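Local coordinates for TarM (Staphylococcus aureus subsp. aureus 21178, PDB 4X7M), which belongs to the group 1 glycosyl transferases of the GT-B clan and holds a UDP molecule in this model, at residues L282-R287 / I299-N304; K319-I324 / Q455-D460; V328-I333 / S400-Q405; K388-F393 / S415-V420. The protein carries 1 engineered substitution. All coordinates share one frame; numbering follows the deposited sequence.

Interaction 1. Residues L282-R287 / I299-N304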
# COMPACT_ATOMS: atom_id res chain seq x y z
N LEU A 282 10.59 12.03 -2.99
CA LEU A 282 9.56 12.84 -3.62
C LEU A 282 9.76 14.34 -3.71
O LEU A 282 9.20 14.92 -4.62
CB LEU A 282 8.14 12.47 -3.13
CG LEU A 282 7.81 10.99 -3.13
CD1 LEU A 282 6.62 10.69 -2.22
CD2 LEU A 282 7.74 10.40 -4.57
N THR A 283 10.50 14.97 -2.75
CA THR A 283 10.73 16.44 -2.69
C THR A 283 12.22 16.80 -2.55
O THR A 283 12.97 16.02 -1.98
CB THR A 283 9.99 17.09 -1.53
OG1 THR A 283 10.60 16.73 -0.29
CG2 THR A 283 8.49 16.81 -1.52
N GLU A 284 12.63 18.00 -3.05
CA GLU A 284 14.01 18.49 -2.98
C GLU A 284 14.53 18.68 -1.56
O GLU A 284 15.70 18.38 -1.28
CB GLU A 284 14.22 19.76 -3.83
CG GLU A 284 14.66 19.46 -5.26
CD GLU A 284 16.03 18.84 -5.50
OE1 GLU A 284 16.23 18.31 -6.62
OE2 GLU A 284 16.92 18.92 -4.61
N ALA A 285 13.65 19.13 -0.67
CA ALA A 285 13.93 19.28 0.76
C ALA A 285 14.39 17.93 1.39
O ALA A 285 15.34 17.92 2.17
CB ALA A 285 12.69 19.80 1.47
N GLN A 286 13.78 16.79 0.98
CA GLN A 286 14.19 15.47 1.48
C GLN A 286 15.58 15.12 1.01
O GLN A 286 16.41 14.72 1.82
CB GLN A 286 13.17 14.39 1.12
CG GLN A 286 13.51 13.02 1.71
CD GLN A 286 12.33 12.11 1.99
OE1 GLN A 286 11.37 12.01 1.21
NE2 GLN A 286 12.42 11.37 3.09
N ARG A 287 15.84 15.30 -0.27
CA ARG A 287 17.12 15.03 -0.91
C ARG A 287 18.24 15.83 -0.23
O ARG A 287 19.24 15.23 0.17
CB ARG A 287 17.01 15.33 -2.41
CG ARG A 287 18.31 15.25 -3.18
CD ARG A 287 18.09 15.55 -4.63
NE ARG A 287 19.33 15.46 -5.38
CZ ARG A 287 20.13 16.50 -5.62
NH1 ARG A 287 19.83 17.71 -5.16
NH2 ARG A 287 21.25 16.33 -6.32
N ILE A 299 21.26 10.30 -4.73
CA ILE A 299 19.87 10.59 -4.32
C ILE A 299 19.22 11.46 -5.38
O ILE A 299 19.81 12.46 -5.81
CB ILE A 299 19.75 11.21 -2.90
CG1 ILE A 299 20.44 10.35 -1.86
CG2 ILE A 299 18.30 11.46 -2.49
CD1 ILE A 299 21.67 11.02 -1.36
N PHE A 300 18.03 11.07 -5.81
CA PHE A 300 17.35 11.81 -6.85
C PHE A 300 15.97 12.23 -6.47
O PHE A 300 15.25 11.48 -5.82
CB PHE A 300 17.36 11.03 -8.17
CG PHE A 300 18.76 10.71 -8.63
CD1 PHE A 300 19.58 11.70 -9.18
CD2 PHE A 300 19.28 9.44 -8.47
CE1 PHE A 300 20.88 11.41 -9.58
CE2 PHE A 300 20.58 9.14 -8.88
CZ PHE A 300 21.38 10.14 -9.43
N THR A 301 15.59 13.44 -6.88
CA THR A 301 14.28 13.98 -6.63
C THR A 301 13.42 13.82 -7.87
O THR A 301 13.68 14.42 -8.91
CB THR A 301 14.32 15.43 -6.12
OG1 THR A 301 14.96 15.44 -4.84
CG2 THR A 301 12.90 16.02 -5.96
N ILE A 302 12.41 13.00 -7.73
CA ILE A 302 11.40 12.80 -8.74
C ILE A 302 10.11 12.75 -7.96
O ILE A 302 9.92 11.85 -7.14
CB ILE A 302 11.55 11.57 -9.69
CG1 ILE A 302 13.01 11.43 -10.25
CG2 ILE A 302 10.54 11.68 -10.83
CD1 ILE A 302 13.32 10.14 -11.13
N SER A 303 9.28 13.81 -8.12
CA SER A 303 7.94 13.89 -7.55
C SER A 303 7.14 12.72 -8.13
O SER A 303 7.43 12.29 -9.26
CB SER A 303 7.29 15.18 -8.04
OG SER A 303 5.89 15.17 -7.88
N ASN A 304 6.11 12.24 -7.42
CA ASN A 304 5.31 11.18 -8.04
C ASN A 304 4.42 11.75 -9.14
O ASN A 304 4.15 12.95 -9.10
CB ASN A 304 4.68 10.15 -7.05
CG ASN A 304 3.74 10.65 -5.99
OD1 ASN A 304 2.60 10.97 -6.30
ND2 ASN A 304 4.15 10.61 -4.71
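Arg287 lays its aliphatic chain over Thr301 and Ile299. Its CG stands anti to the backbone N (chi1 173°), and the chain then runs extended to the guanidinium. CD of Arg287 comes 3.1 Å from Thr301 OG1, and CG of Arg287 lies 3.9 Å from CG2 of Ile299. NE of Arg287 donates to Ile299 O at 3.1 Å. The acceptor lies in the guanidinium plane, but the donor stands above the plane of the carbonyl rather than on a lone pair. NH1 of Arg287 forms a salt bridge with OE2 of Glu284 at 3.2 Å, through the syn lone pair of the carboxylate. The same carboxylate reaches Thr301, with Glu284 OE1 3.5 Å from Thr301 CB. These residues belong to a beta-alpha-beta unit: strand 278-281, helix 284-293 and strand 299-301, the last an outermost strand of its parallel sheet. Thr283 is the N-cap of the helix; its OG1 accepts a weak bond from Gln286 N. Just before it, Leu282 meets the end of the other segment. CD1 of Leu282 lies 3.5 Å from ND2 of Asn304, and Leu282 O takes a CA-H...O contact from Ser303 CA at 3.4 Å. OG of Ser303 is bonded to Gln405.

Interaction 2. Residues K319-I324 / Q455-D460; sequences KIVGHI and QLVNND. With UDP (uridine-5'-diphosphate), chain C.
Lys319 and Asn458 make the polar part of this contact. NZ of Lys319 donates to OD1 of Asn458 at 3.0 Å, tilted 24° from the plane of the amide carbonyl. The lysine chain is extended beyond CG, which lets it reach past Val457 to the amide. Asp347 closes the group: its OD2 pairs with Lys319 NZ in a salt bridge and accepts from Asn458 ND2. The lysine and the amide are thus tied to each other and to one shared carboxylate oxygen. The contact joins the start of strand 320-324, an inner strand of the six-stranded parallel sheet in a Rossmann-like GT-B domain, to the end of helix 446-457. Apolar packing fills the other part. CG2 of Val457 lies 3.7 Å from CB of Lys319, and the two side chains cross at about a right angle. The same methyl is 4.2 Å from CG2 of Val321. The lysine chain also passes the helix end, with Lys319 CG 3.6 Å from Val457 O, a carbonyl that accepts from Lys394. Ligand packing comes at the far end of the strand, where CG2 of Ile324 sits 3.7 Å from C4 of the UDP uracil.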
# COMPACT_ATOMS: atom_id res chain seq x y z
N LYS A 319 -18.74 28.67 3.81
CA LYS A 319 -17.63 28.47 4.71
C LYS A 319 -17.42 27.00 5.08
O LYS A 319 -17.60 26.61 6.24
CB LYS A 319 -17.78 29.36 5.96
CG LYS A 319 -17.81 30.85 5.68
CD LYS A 319 -18.01 31.63 6.96
CE LYS A 319 -18.68 32.96 6.74
NZ LYS A 319 -18.86 33.69 8.02
N ILE A 320 -17.02 26.17 4.08
CA ILE A 320 -16.75 24.74 4.27
C ILE A 320 -15.25 24.44 4.09
O ILE A 320 -14.67 24.71 3.04
CB ILE A 320 -17.68 23.82 3.41
CG1 ILE A 320 -19.17 24.19 3.62
CG2 ILE A 320 -17.43 22.35 3.75
CD1 ILE A 320 -20.16 23.61 2.58
N VAL A 321 -14.63 23.88 5.15
CA VAL A 321 -13.22 23.48 5.19
C VAL A 321 -13.18 21.96 5.06
O VAL A 321 -13.88 21.26 5.79
CB VAL A 321 -12.51 23.99 6.48
CG1 VAL A 321 -11.02 23.64 6.46
CG2 VAL A 321 -12.72 25.49 6.67
N GLY A 322 -12.37 21.46 4.14
CA GLY A 322 -12.26 20.03 3.91
C GLY A 322 -10.98 19.35 4.34
O GLY A 322 -9.90 19.94 4.29
N HIS A 323 -11.10 18.08 4.72
CA HIS A 323 -10.00 17.22 5.12
C HIS A 323 -10.32 15.78 4.69
O HIS A 323 -11.26 15.17 5.21
CB HIS A 323 -9.76 17.31 6.64
CG HIS A 323 -8.56 16.52 7.06
ND1 HIS A 323 -7.28 17.03 6.96
CD2 HIS A 323 -8.48 15.25 7.50
CE1 HIS A 323 -6.48 16.07 7.37
NE2 HIS A 323 -7.15 14.97 7.69
N ILE A 324 -9.58 15.27 3.71
CA ILE A 324 -9.75 13.92 3.17
C ILE A 324 -8.44 13.15 3.36
O ILE A 324 -7.46 13.43 2.68
CB ILE A 324 -10.23 13.87 1.68
CG1 ILE A 324 -11.39 14.84 1.42
CG2 ILE A 324 -10.61 12.43 1.27
CD1 ILE A 324 -11.72 15.05 -0.06
N GLN A 455 -9.21 34.07 7.61
CA GLN A 455 -8.92 35.05 6.55
C GLN A 455 -9.43 34.55 5.19
O GLN A 455 -10.17 35.25 4.51
CB GLN A 455 -7.41 35.35 6.45
CG GLN A 455 -6.84 36.25 7.55
CD GLN A 455 -5.33 36.44 7.43
OE1 GLN A 455 -4.77 36.58 6.33
NE2 GLN A 455 -4.63 36.51 8.57
N LEU A 456 -9.04 33.33 4.82
CA LEU A 456 -9.37 32.69 3.55
C LEU A 456 -10.84 32.25 3.43
O LEU A 456 -11.43 32.39 2.35
CB LEU A 456 -8.39 31.55 3.33
CG LEU A 456 -8.13 31.07 1.89
CD1 LEU A 456 -7.56 32.18 1.01
CD2 LEU A 456 -7.15 29.90 1.92
N VAL A 457 -11.44 31.75 4.54
CA VAL A 457 -12.83 31.30 4.58
C VAL A 457 -13.84 32.44 4.47
O VAL A 457 -14.95 32.21 4.00
CB VAL A 457 -13.12 30.29 5.73
CG1 VAL A 457 -13.55 30.98 7.02
CG2 VAL A 457 -14.14 29.25 5.29
N ASN A 458 -13.46 33.65 4.91
CA ASN A 458 -14.32 34.84 4.89
C ASN A 458 -13.96 35.82 3.76
O ASN A 458 -14.34 36.99 3.81
CB ASN A 458 -14.29 35.55 6.25
CG ASN A 458 -15.28 35.01 7.24
OD1 ASN A 458 -16.47 35.35 7.21
ND2 ASN A 458 -14.80 34.19 8.16
N ASN A 459 -13.24 35.35 2.74
CA ASN A 459 -12.83 36.14 1.59
C ASN A 459 -13.00 35.30 0.32
O ASN A 459 -12.09 34.55 -0.06
CB ASN A 459 -11.38 36.63 1.77
CG ASN A 459 -10.94 37.80 0.91
OD1 ASN A 459 -10.02 38.54 1.27
ND2 ASN A 459 -11.52 37.98 -0.27
N ASP A 460 -14.18 35.44 -0.31
CA ASP A 460 -14.56 34.75 -1.54
C ASP A 460 -13.61 35.09 -2.71
O ASP A 460 -13.46 34.29 -3.63
CB ASP A 460 -16.01 35.08 -1.91
CG ASP A 460 -17.00 34.91 -0.76
OD1 ASP A 460 -17.42 33.76 -0.51
OD2 ASP A 460 -17.35 35.92 -0.13
N1 UDP C . -8.81 9.00 0.24
C2 UDP C . -10.06 8.79 -0.33
N3 UDP C . -11.11 8.77 0.56
C4 UDP C . -11.03 8.86 1.94
C5 UDP C . -9.70 8.99 2.46
C6 UDP C . -8.66 9.07 1.62
O2 UDP C . -10.22 8.53 -1.51
O4 UDP C . -12.07 8.83 2.62
C1' UDP C . -7.62 9.20 -0.65
C2' UDP C . -7.39 10.64 -1.10
O2' UDP C . -8.19 11.04 -2.20
C3' UDP C . -5.92 10.56 -1.52
C4' UDP C . -5.32 9.61 -0.49
O4' UDP C . -6.44 8.86 0.06
O3' UDP C . -5.76 9.96 -2.81
C5' UDP C . -4.51 10.27 0.61
O5' UDP C . -3.25 10.80 0.12
PA UDP C . -2.08 11.39 1.06
O1A UDP C . -2.40 12.76 1.53
O2A UDP C . -0.71 11.41 0.37
O3A UDP C . -1.98 10.46 2.31
PB UDP C . -1.71 8.90 2.60
O1B UDP C . -1.01 8.86 3.95
O2B UDP C . -3.05 8.16 2.60
O3B UDP C . -0.83 8.32 1.57

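Interaction 3. Residues V328-I333 / S400-Q405; sequences VPTKRI and SQYEGQ. With UDP (uridine-5'-diphosphate), chain C.
In the UDP pocket of this GT-B domain, Lys331 and Glu403 meet beside the diphosphate. Glu403 and Glu411, which also bonds UDP, have the spacing of the E-X7-E motif known in this superfamily. NZ of Lys331 forms a salt bridge with OE2 of Glu403 at 2.8 Å, on the syn lone pair. It also donates to UDP O3A at 3.1 Å and weakly to UDP O1B at 3.4 Å. The lysine chain bends at chi2 (-62°) and then runs straight, which brings its amine within reach of both the carboxylate and the bridging oxygen of the diphosphate. The other carboxylate oxygen is held too: Ser400 OG donates to Glu403 OE1 at 2.6 Å. Behind this, Gln401 N gives a nearly linear bond to Thr330 O at 2.9 Å. A water bonds Thr330 OG1 and donates to Tyr402 O. CG2 of Thr330 lies 3.9 Å from CD2 of Tyr402, whose OH accepts from Phe256 N. Further along, CG of Arg332 lies 3.3 Å from CG of Gln401. Their polar ends part, Arg332 to Asp334 and Gln401 to Asn443. Segment 400-405 is a loop between strand 395-398 and helix 407-414. Segment 328-333 follows strand 320-324, carries a short 3-10 turn at 329-331 and runs into the start of helix 333-346.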
# COMPACT_ATOMS: atom_id res chain seq x y z
N VAL A 328 -5.54 8.46 10.66
CA VAL A 328 -4.37 7.89 11.35
C VAL A 328 -3.59 8.89 12.21
O VAL A 328 -3.70 10.09 11.98
CB VAL A 328 -3.44 7.11 10.38
CG1 VAL A 328 -4.19 5.96 9.70
CG2 VAL A 328 -2.75 8.03 9.36
N PRO A 329 -2.83 8.44 13.24
CA PRO A 329 -2.12 9.41 14.12
C PRO A 329 -1.20 10.45 13.47
O PRO A 329 -1.21 11.57 13.95
CB PRO A 329 -1.37 8.53 15.12
CG PRO A 329 -2.15 7.25 15.15
CD PRO A 329 -2.61 7.05 13.72
N THR A 330 -0.44 10.11 12.40
CA THR A 330 0.50 11.05 11.71
C THR A 330 -0.19 12.29 11.10
O THR A 330 0.44 13.35 10.98
CB THR A 330 1.37 10.33 10.65
OG1 THR A 330 0.51 9.68 9.72
CG2 THR A 330 2.33 9.31 11.24
N LYS A 331 -1.50 12.14 10.70
CA LYS A 331 -2.39 13.16 10.12
C LYS A 331 -2.78 14.23 11.12
O LYS A 331 -3.20 15.32 10.72
CB LYS A 331 -3.67 12.50 9.57
CG LYS A 331 -3.42 11.52 8.42
CD LYS A 331 -2.80 12.20 7.22
CE LYS A 331 -2.59 11.28 6.06
NZ LYS A 331 -1.82 11.98 4.99
N ARG A 332 -2.66 13.90 12.43
CA ARG A 332 -2.95 14.73 13.60
C ARG A 332 -4.32 15.38 13.53
O ARG A 332 -4.44 16.60 13.60
CB ARG A 332 -1.84 15.76 13.89
CG ARG A 332 -0.46 15.17 14.20
CD ARG A 332 -0.34 14.27 15.42
NE ARG A 332 -0.88 14.88 16.65
CZ ARG A 332 -0.17 15.63 17.49
NH1 ARG A 332 1.10 15.92 17.24
NH2 ARG A 332 -0.74 16.12 18.58
N ILE A 333 -5.35 14.57 13.38
CA ILE A 333 -6.73 15.07 13.33
C ILE A 333 -7.13 15.74 14.68
O ILE A 333 -7.99 16.63 14.69
CB ILE A 333 -7.72 14.05 12.71
CG1 ILE A 333 -7.26 13.68 11.28
CG2 ILE A 333 -9.16 14.60 12.66
CD1 ILE A 333 -7.57 12.32 10.83
N SER A 400 -1.21 17.41 9.34
CA SER A 400 -0.29 16.29 9.26
C SER A 400 1.13 16.71 9.64
O SER A 400 1.57 17.80 9.27
CB SER A 400 -0.33 15.67 7.87
OG SER A 400 0.36 14.44 7.86
N GLN A 401 1.82 15.86 10.43
CA GLN A 401 3.18 16.08 10.94
C GLN A 401 4.25 15.44 10.08
O GLN A 401 5.39 15.90 10.06
CB GLN A 401 3.31 15.51 12.36
CG GLN A 401 2.57 16.29 13.42
CD GLN A 401 2.91 17.75 13.38
OE1 GLN A 401 4.08 18.12 13.54
NE2 GLN A 401 1.91 18.61 13.17
N TYR A 402 3.89 14.33 9.41
CA TYR A 402 4.83 13.57 8.59
C TYR A 402 4.20 13.29 7.25
O TYR A 402 3.00 12.96 7.21
CB TYR A 402 5.24 12.27 9.29
CG TYR A 402 5.68 12.47 10.71
CD1 TYR A 402 6.97 12.91 11.01
CD2 TYR A 402 4.80 12.27 11.77
CE1 TYR A 402 7.38 13.14 12.32
CE2 TYR A 402 5.20 12.49 13.09
CZ TYR A 402 6.49 12.92 13.36
OH TYR A 402 6.89 13.15 14.65
N GLU A 403 5.01 13.38 6.16
CA GLU A 403 4.60 13.16 4.77
C GLU A 403 5.83 12.97 3.87
O GLU A 403 6.91 13.44 4.20
CB GLU A 403 3.83 14.41 4.30
CG GLU A 403 2.53 14.15 3.60
CD GLU A 403 1.37 13.67 4.45
OE1 GLU A 403 0.97 14.42 5.36
OE2 GLU A 403 0.82 12.59 4.16
N GLY A 404 5.65 12.30 2.73
CA GLY A 404 6.69 12.15 1.71
C GLY A 404 6.52 13.25 0.69
O GLY A 404 7.50 13.81 0.18
N GLN A 405 5.24 13.62 0.44
CA GLN A 405 4.78 14.65 -0.47
C GLN A 405 3.39 15.21 -0.08
O GLN A 405 3.24 16.43 0.03
CB GLN A 405 4.80 14.13 -1.89
CG GLN A 405 4.66 15.22 -2.94
CD GLN A 405 4.77 14.67 -4.33
OE1 GLN A 405 4.53 13.48 -4.58
NE2 GLN A 405 5.17 15.52 -5.24
N1 UDP C . -8.81 9.00 0.24
C2 UDP C . -10.06 8.79 -0.33
N3 UDP C . -11.11 8.77 0.56
C4 UDP C . -11.03 8.86 1.94
C5 UDP C . -9.70 8.99 2.46
C6 UDP C . -8.66 9.07 1.62
O2 UDP C . -10.22 8.53 -1.51
O4 UDP C . -12.07 8.83 2.62
C1' UDP C . -7.62 9.20 -0.65
C2' UDP C . -7.39 10.64 -1.10
O2' UDP C . -8.19 11.04 -2.20
C3' UDP C . -5.92 10.56 -1.52
C4' UDP C . -5.32 9.61 -0.49
O4' UDP C . -6.44 8.86 0.06
O3' UDP C . -5.76 9.96 -2.81
C5' UDP C . -4.51 10.27 0.61
O5' UDP C . -3.25 10.80 0.12
PA UDP C . -2.08 11.39 1.06
O1A UDP C . -2.40 12.76 1.53
O2A UDP C . -0.71 11.41 0.37
O3A UDP C . -1.98 10.46 2.31
PB UDP C . -1.71 8.90 2.60
O1B UDP C . -1.01 8.86 3.95
O2B UDP C . -3.05 8.16 2.60
O3B UDP C . -0.83 8.32 1.57
O HOH W 1 0.99 11.29 7.51

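Interaction 4. Residues K388-F393 / S415-V420; sequences KCLEDF and SKRPVV
Arg417 points its guanidinium at the backbone carbonyls of Leu390 and Glu391, in the last turn of helix 386-391. NE of Arg417 donates to Leu390 O at 3.0 Å, with the acceptor in the guanidinium plane. NH2 of Arg417 donates to Glu391 O at 3.0 Å, on a lone pair in the carbonyl plane, and has a second acceptor in His314 O. CD of Arg417 is 3.1 Å from Phe393 O. Ser415 O also lies 3.2 Å above one face of the Arg417 guanidinium, toward its rim. The chain bends at chi2 (-60°), which turns the group back toward these carbonyls. Such a positive group would probably be favoured by the helix C-terminus. Leu390 O is gripped twice, by Arg417 NE and by Phe393 N, from opposite faces of its plane. Beside it, OG of Ser415 lies 3.3 Å from CB of Leu390 and is bonded to Ala412 O.

In the next shell, Lys416, with positive phi, is the C-prime residue of a Schellman motif that ends helix 407-414, so the backbone turns just before Arg417. On the other segment, Cys389 O stands 3.5 Å over the centre of the Phe393 ring. Further out, Leu390 and Phe393 pack on Ile324 of strand 320-324, while strand 419-422 continues beyond Arg417 into the same parallel sheet.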
# COMPACT_ATOMS: atom_id res chain seq x y z
N LYS A 388 -15.18 14.63 -6.10
CA LYS A 388 -16.52 15.22 -5.98
C LYS A 388 -16.66 15.97 -4.66
O LYS A 388 -17.19 17.07 -4.65
CB LYS A 388 -17.63 14.16 -6.12
CG LYS A 388 -18.92 14.69 -6.78
CD LYS A 388 -19.87 15.46 -5.83
CE LYS A 388 -20.78 16.42 -6.57
NZ LYS A 388 -21.51 17.34 -5.65
N CYS A 389 -16.18 15.38 -3.56
CA CYS A 389 -16.22 16.00 -2.23
C CYS A 389 -15.53 17.37 -2.25
O CYS A 389 -16.04 18.32 -1.67
CB CYS A 389 -15.59 15.08 -1.18
SG CYS A 389 -16.38 13.46 -1.04
N LEU A 390 -14.39 17.44 -2.96
CA LEU A 390 -13.58 18.64 -3.12
C LEU A 390 -14.31 19.82 -3.71
O LEU A 390 -14.06 20.94 -3.29
CB LEU A 390 -12.27 18.34 -3.88
CG LEU A 390 -11.14 17.70 -3.06
CD1 LEU A 390 -10.10 17.07 -3.96
CD2 LEU A 390 -10.49 18.69 -2.13
N GLU A 391 -15.25 19.58 -4.65
CA GLU A 391 -16.08 20.62 -5.28
C GLU A 391 -16.78 21.45 -4.21
O GLU A 391 -16.77 22.68 -4.27
CB GLU A 391 -17.16 19.99 -6.19
CG GLU A 391 -16.63 19.17 -7.36
CD GLU A 391 -17.64 18.49 -8.26
OE1 GLU A 391 -18.70 19.10 -8.55
OE2 GLU A 391 -17.35 17.36 -8.73
N ASP A 392 -17.29 20.76 -3.17
CA ASP A 392 -18.04 21.29 -2.03
C ASP A 392 -17.23 22.02 -0.93
O ASP A 392 -17.83 22.49 0.04
CB ASP A 392 -18.93 20.17 -1.45
CG ASP A 392 -19.82 19.49 -2.49
OD1 ASP A 392 -20.42 20.21 -3.34
OD2 ASP A 392 -19.90 18.23 -2.46
N PHE A 393 -15.89 22.16 -1.10
CA PHE A 393 -15.05 22.83 -0.11
C PHE A 393 -14.62 24.24 -0.57
O PHE A 393 -14.40 24.44 -1.76
CB PHE A 393 -13.79 21.99 0.21
CG PHE A 393 -13.95 20.56 0.67
CD1 PHE A 393 -15.11 20.14 1.33
CD2 PHE A 393 -12.91 19.65 0.51
CE1 PHE A 393 -15.24 18.83 1.77
CE2 PHE A 393 -13.04 18.34 0.97
CZ PHE A 393 -14.20 17.94 1.60
N SER A 415 -8.09 20.73 -7.98
CA SER A 415 -9.52 21.05 -8.01
C SER A 415 -9.82 22.51 -7.59
O SER A 415 -10.97 22.85 -7.29
CB SER A 415 -10.34 19.98 -7.30
OG SER A 415 -10.47 20.26 -5.92
N LYS A 416 -8.79 23.38 -7.66
CA LYS A 416 -8.83 24.82 -7.34
C LYS A 416 -9.23 25.15 -5.90
O LYS A 416 -9.87 26.18 -5.66
CB LYS A 416 -9.66 25.63 -8.37
CG LYS A 416 -9.12 25.63 -9.80
CD LYS A 416 -9.68 26.78 -10.63
CE LYS A 416 -11.07 26.57 -11.20
NZ LYS A 416 -11.49 27.69 -12.09
N ARG A 417 -8.82 24.29 -4.93
CA ARG A 417 -9.10 24.44 -3.49
C ARG A 417 -7.80 24.72 -2.74
O ARG A 417 -6.98 23.80 -2.59
CB ARG A 417 -9.83 23.20 -2.92
CG ARG A 417 -11.06 22.76 -3.70
CD ARG A 417 -12.09 23.87 -3.75
NE ARG A 417 -13.28 23.52 -4.52
CZ ARG A 417 -13.67 24.16 -5.61
NH1 ARG A 417 -12.95 25.17 -6.09
NH2 ARG A 417 -14.77 23.81 -6.24
N PRO A 418 -7.57 25.98 -2.30
CA PRO A 418 -6.30 26.31 -1.62
C PRO A 418 -6.05 25.53 -0.34
O PRO A 418 -6.99 25.14 0.35
CB PRO A 418 -6.43 27.81 -1.31
CG PRO A 418 -7.93 28.08 -1.33
CD PRO A 418 -8.45 27.17 -2.41
N VAL A 419 -4.77 25.29 -0.03
CA VAL A 419 -4.43 24.52 1.15
C VAL A 419 -3.81 25.41 2.24
O VAL A 419 -2.94 26.26 1.96
CB VAL A 419 -3.57 23.25 0.86
CG1 VAL A 419 -3.31 22.46 2.15
CG2 VAL A 419 -4.21 22.33 -0.19
N VAL A 420 -4.30 25.22 3.50
CA VAL A 420 -3.75 25.85 4.71
C VAL A 420 -3.10 24.66 5.43
O VAL A 420 -3.82 23.78 5.93
CB VAL A 420 -4.78 26.60 5.58
CG1 VAL A 420 -4.17 27.02 6.92
CG2 VAL A 420 -5.37 27.80 4.84

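How the interactions relate
Interaction 1 comes first along the chain and belongs to the seven-stranded parallel sheet. The other three lie around the six-stranded parallel sheet, within the same glycosyl transferase domain. Interactions 2 and 4 are the closest pair, with centres 9 Å apart; CE2 of Phe393 packs on Gly322, and Leu456 meets Pro418. The segments of interactions 3 and 4 alternate along the chain, and both contacts fall between the two segments of interaction 2. Interactions 2 and 3 both touch UDP, one at the uracil and one at the diphosphate. Interaction 3 also meets interaction 1, 18 Å away between centres, where Leu282 and Thr283 pack on the backbone of Gly404. That contact joins the two Rossmann-like halves near the ligand.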